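Local coordinates for protein methyltransferase (Thermus thermophilus, PDB 1WS6) that is probably an S-adenosylmethionine-dependent methyltransferase with a Rossmann-like fold, perhaps an rRNA methyltransferase as in its RsmD relatives, at residues A[51-61]-A[78-89]. Residues are numbered along the deposited sequence; the frame is centred on the assembly and turned at random.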
loop_
_atom_site.group_PDB
_atom_site.type_symbol
_atom_site.label_atom_id
_atom_site.label_comp_id
_atom_site.label_asym_id
_atom_site.label_seq_id
_atom_site.Cartn_x
_atom_site.Cartn_y
_atom_site.Cartn_z
ATOM N N GLY A 51 3.994 -6.568 1.349
ATOM C CA GLY A 51 4.366 -7.937 1.671
ATOM C C GLY A 51 5.128 -8.424 0.464
ATOM O O GLY A 51 6.262 -8.005 0.220
ATOM N N SER A 52 4.494 -9.302 -0.301
ATOM C CA SER A 52 5.094 -9.795 -1.525
ATOM C C SER A 52 4.952 -8.612 -2.479
ATOM O O SER A 52 5.553 -8.593 -3.550
ATOM C CB SER A 52 4.305 -10.983 -2.060
ATOM O OG SER A 52 4.168 -11.985 -1.071
ATOM N N GLY A 53 4.136 -7.635 -2.069
ATOM C CA GLY A 53 3.922 -6.433 -2.858
ATOM C C GLY A 53 2.615 -6.299 -3.630
ATOM O O GLY A 53 2.514 -5.457 -4.525
ATOM N N ALA A 54 1.606 -7.088 -3.275
ATOM C CA ALA A 54 0.330 -7.047 -3.987
ATOM C C ALA A 54 -0.192 -5.647 -4.317
ATOM O O ALA A 54 -0.456 -5.327 -5.477
ATOM C CB ALA A 54 -0.720 -7.817 -3.212
ATOM N N VAL A 55 -0.333 -4.803 -3.305
ATOM C CA VAL A 55 -0.853 -3.464 -3.534
ATOM C C VAL A 55 0.159 -2.499 -4.150
ATOM O O VAL A 55 -0.159 -1.790 -5.104
ATOM C CB VAL A 55 -1.449 -2.877 -2.219
ATOM C CG1 VAL A 55 -0.384 -2.854 -1.122
ATOM C CG2 VAL A 55 -2.005 -1.479 -2.478
ATOM N N GLY A 56 1.380 -2.480 -3.630
ATOM C CA GLY A 56 2.388 -1.588 -4.176
ATOM C C GLY A 56 2.757 -1.889 -5.630
ATOM O O GLY A 56 3.050 -0.976 -6.411
ATOM N N LEU A 57 2.772 -3.167 -5.999
ATOM C CA LEU A 57 3.105 -3.532 -7.369
ATOM C C LEU A 57 1.941 -3.203 -8.299
ATOM O O LEU A 57 2.136 -2.917 -9.488
ATOM C CB LEU A 57 3.456 -5.017 -7.458
ATOM C CG LEU A 57 4.800 -5.370 -6.812
ATOM C CD1 LEU A 57 5.064 -6.872 -6.910
ATOM C CD2 LEU A 57 5.908 -4.591 -7.515
ATOM N N GLU A 58 0.727 -3.247 -7.752
ATOM C CA GLU A 58 -0.455 -2.931 -8.535
ATOM C C GLU A 58 -0.355 -1.455 -8.909
ATOM O O GLU A 58 -0.634 -1.069 -10.040
ATOM C CB GLU A 58 -1.717 -3.186 -7.716
ATOM C CG GLU A 58 -3.018 -2.879 -8.444
ATOM C CD GLU A 58 -3.324 -3.867 -9.562
ATOM O OE1 GLU A 58 -3.107 -5.082 -9.364
ATOM O OE2 GLU A 58 -3.796 -3.431 -10.631
ATOM N N ALA A 59 0.054 -0.631 -7.952
ATOM C CA ALA A 59 0.202 0.798 -8.204
ATOM C C ALA A 59 1.258 1.015 -9.287
ATOM O O ALA A 59 1.050 1.791 -10.221
ATOM C CB ALA A 59 0.611 1.531 -6.917
ATOM N N ALA A 60 2.386 0.325 -9.159
ATOM C CA ALA A 60 3.459 0.456 -10.129
ATOM C C ALA A 60 2.960 0.074 -11.507
ATOM O O ALA A 60 3.217 0.768 -12.486
ATOM C CB ALA A 60 4.623 -0.425 -9.741
ATOM N N SER A 61 2.233 -1.032 -11.580
ATOM C CA SER A 61 1.707 -1.505 -12.846
ATOM C C SER A 61 0.738 -0.511 -13.450
ATOM O O SER A 61 0.541 -0.482 -14.662
ATOM C CB SER A 61 0.993 -2.844 -12.659
ATOM O OG SER A 61 0.429 -3.290 -13.880
ATOM N N LEU A 78 10.794 -12.280 -1.562
ATOM C CA LEU A 78 9.689 -12.509 -2.482
ATOM C C LEU A 78 9.302 -11.235 -3.227
ATOM O O LEU A 78 8.923 -11.274 -4.399
ATOM C CB LEU A 78 8.473 -13.033 -1.730
ATOM C CG LEU A 78 8.632 -14.443 -1.170
ATOM C CD1 LEU A 78 7.292 -14.935 -0.660
ATOM C CD2 LEU A 78 9.163 -15.372 -2.259
ATOM N N LEU A 79 9.396 -10.108 -2.530
ATOM C CA LEU A 79 9.050 -8.816 -3.103
ATOM C C LEU A 79 9.917 -8.529 -4.326
ATOM O O LEU A 79 9.428 -8.101 -5.368
ATOM C CB LEU A 79 9.260 -7.722 -2.059
ATOM C CG LEU A 79 8.381 -6.480 -2.142
ATOM C CD1 LEU A 79 9.102 -5.342 -1.453
ATOM C CD2 LEU A 79 8.107 -6.114 -3.576
ATOM N N LYS A 80 11.214 -8.770 -4.185
ATOM C CA LYS A 80 12.154 -8.534 -5.262
ATOM C C LYS A 80 11.925 -9.503 -6.405
ATOM O O LYS A 80 12.044 -9.133 -7.579
ATOM C CB LYS A 80 13.582 -8.635 -4.731
ATOM C CG LYS A 80 13.895 -7.541 -3.722
ATOM C CD LYS A 80 15.345 -7.560 -3.274
ATOM C CE LYS A 80 15.616 -6.422 -2.291
ATOM N NZ LYS A 80 17.023 -6.397 -1.806
ATOM N N GLU A 81 11.592 -10.742 -6.068
ATOM C CA GLU A 81 11.319 -11.724 -7.100
ATOM C C GLU A 81 10.093 -11.246 -7.869
ATOM O O GLU A 81 10.030 -11.378 -9.090
ATOM C CB GLU A 81 11.029 -13.107 -6.500
ATOM C CG GLU A 81 12.189 -13.716 -5.726
ATOM C CD GLU A 81 12.021 -15.216 -5.504
ATOM O OE1 GLU A 81 12.827 -15.806 -4.744
ATOM O OE2 GLU A 81 11.089 -15.808 -6.100
ATOM N N ASN A 82 9.126 -10.678 -7.152
ATOM C CA ASN A 82 7.912 -10.209 -7.792
ATOM C C ASN A 82 8.135 -8.977 -8.653
ATOM O O ASN A 82 7.487 -8.823 -9.684
ATOM C CB ASN A 82 6.812 -9.959 -6.753
ATOM C CG ASN A 82 6.225 -11.255 -6.206
ATOM O OD1 ASN A 82 6.153 -12.252 -6.915
ATOM N ND2 ASN A 82 5.790 -11.238 -4.946
ATOM N N VAL A 83 9.049 -8.106 -8.231
ATOM C CA VAL A 83 9.367 -6.909 -8.993
ATOM C C VAL A 83 9.946 -7.394 -10.320
ATOM O O VAL A 83 9.711 -6.797 -11.373
ATOM C CB VAL A 83 10.399 -6.017 -8.228
ATOM C CG1 VAL A 83 11.101 -5.050 -9.183
ATOM C CG2 VAL A 83 9.685 -5.216 -7.140
ATOM N N ARG A 84 10.685 -8.499 -10.258
ATOM C CA ARG A 84 11.290 -9.112 -11.433
ATOM C C ARG A 84 10.237 -9.734 -12.345
ATOM O O ARG A 84 10.190 -9.426 -13.535
ATOM C CB ARG A 84 12.287 -10.191 -11.015
ATOM C CG ARG A 84 13.652 -9.658 -10.633
ATOM C CD ARG A 84 14.582 -9.553 -11.842
ATOM N NE ARG A 84 15.351 -10.781 -12.043
ATOM C CZ ARG A 84 16.351 -10.912 -12.914
ATOM N NH1 ARG A 84 16.710 -9.888 -13.679
ATOM N NH2 ARG A 84 17.001 -12.066 -13.009
ATOM N N ARG A 85 9.396 -10.607 -11.794
ATOM C CA ARG A 85 8.361 -11.258 -12.591
ATOM C C ARG A 85 7.495 -10.235 -13.315
ATOM O O ARG A 85 7.153 -10.417 -14.478
ATOM C CB ARG A 85 7.452 -12.125 -11.720
ATOM C CG ARG A 85 8.139 -13.243 -10.966
ATOM C CD ARG A 85 7.161 -14.006 -10.049
ATOM N NE ARG A 85 6.394 -15.047 -10.740
ATOM C CZ ARG A 85 5.451 -14.815 -11.653
ATOM N NH1 ARG A 85 5.147 -13.574 -11.998
ATOM N NH2 ARG A 85 4.805 -15.826 -12.221
ATOM N N THR A 86 7.145 -9.155 -12.628
ATOM C CA THR A 86 6.296 -8.141 -13.224
ATOM C C THR A 86 7.073 -7.201 -14.135
ATOM O O THR A 86 6.495 -6.514 -14.976
ATOM C CB THR A 86 5.572 -7.315 -12.138
ATOM O OG1 THR A 86 6.511 -6.471 -11.463
ATOM C CG2 THR A 86 4.915 -8.244 -11.120
ATOM N N GLY A 87 8.391 -7.183 -13.973
ATOM C CA GLY A 87 9.205 -6.320 -14.801
ATOM C C GLY A 87 8.869 -4.866 -14.557
ATOM O O GLY A 87 9.051 -4.015 -15.417
ATOM N N LEU A 88 8.367 -4.580 -13.369
ATOM C CA LEU A 88 8.014 -3.221 -13.017
ATOM C C LEU A 88 9.170 -2.536 -12.302
ATOM O O LEU A 88 10.036 -3.196 -11.708
ATOM C CB LEU A 88 6.773 -3.213 -12.121
ATOM C CG LEU A 88 5.480 -3.628 -12.821
ATOM C CD1 LEU A 88 4.315 -3.524 -11.856
ATOM C CD2 LEU A 88 5.251 -2.728 -14.023
ATOM N N GLY A 89 9.186 -1.211 -12.385
ATOM C CA GLY A 89 10.211 -0.438 -11.722
ATOM C C GLY A 89 9.608 0.047 -10.418
ATOM O O GLY A 89 8.621 0.778 -10.415
#
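The carbonyl O of Ser-52 takes a nearly straight hydrogen bond from Asn-82 ND2 at 3.0 Å, and a CA-H...O contact from Leu-79 CA at 3.5 Å. Ser-52 O lies almost in the amide plane of Asn-82, but ND2 approaches tilted 33° from the carbonyl plane of Ser-52. Asparagine suits this place because its amide is two-sided: while ND2 holds the glycine-rich turn, OD1 accepts the backbone N-H of Lys-15. With only a methyl group at Asn-82, as in alanine, the Ser-52 carbonyl would probably lose its amide donor and Lys-15 N its acceptor. Gly-53 follows at positive phi, where a side chain would jam against the preceding carbonyl and press on Leu-79 CD2.

Further along helix 54-61, Leu-57 reaches across with CG anti to its carbonyl carbon (chi1 -71°) and forks over helix 78-86: CD1 rests on Asn-82 CB at 3.6 Å, CD2 on Val-83 CG2 at 3.8 Å. After a Schellman motif at Gly-87, whose positive phi suits glycine, the chain turns back and Leu-88 inserts CD1 beside Ala-60 CB (3.8 Å) and Ser-61 CB (3.5 Å). The small alanine lets the leucine come close.

The two helices run nearly parallel, 26° apart, as successive helices of a Rossmann-like alternation joined through strand 65-69, with Leu-14 of strand 13-14 touching both Leu-57 and Asn-82 and strand 44-48 packing against helix 54-61.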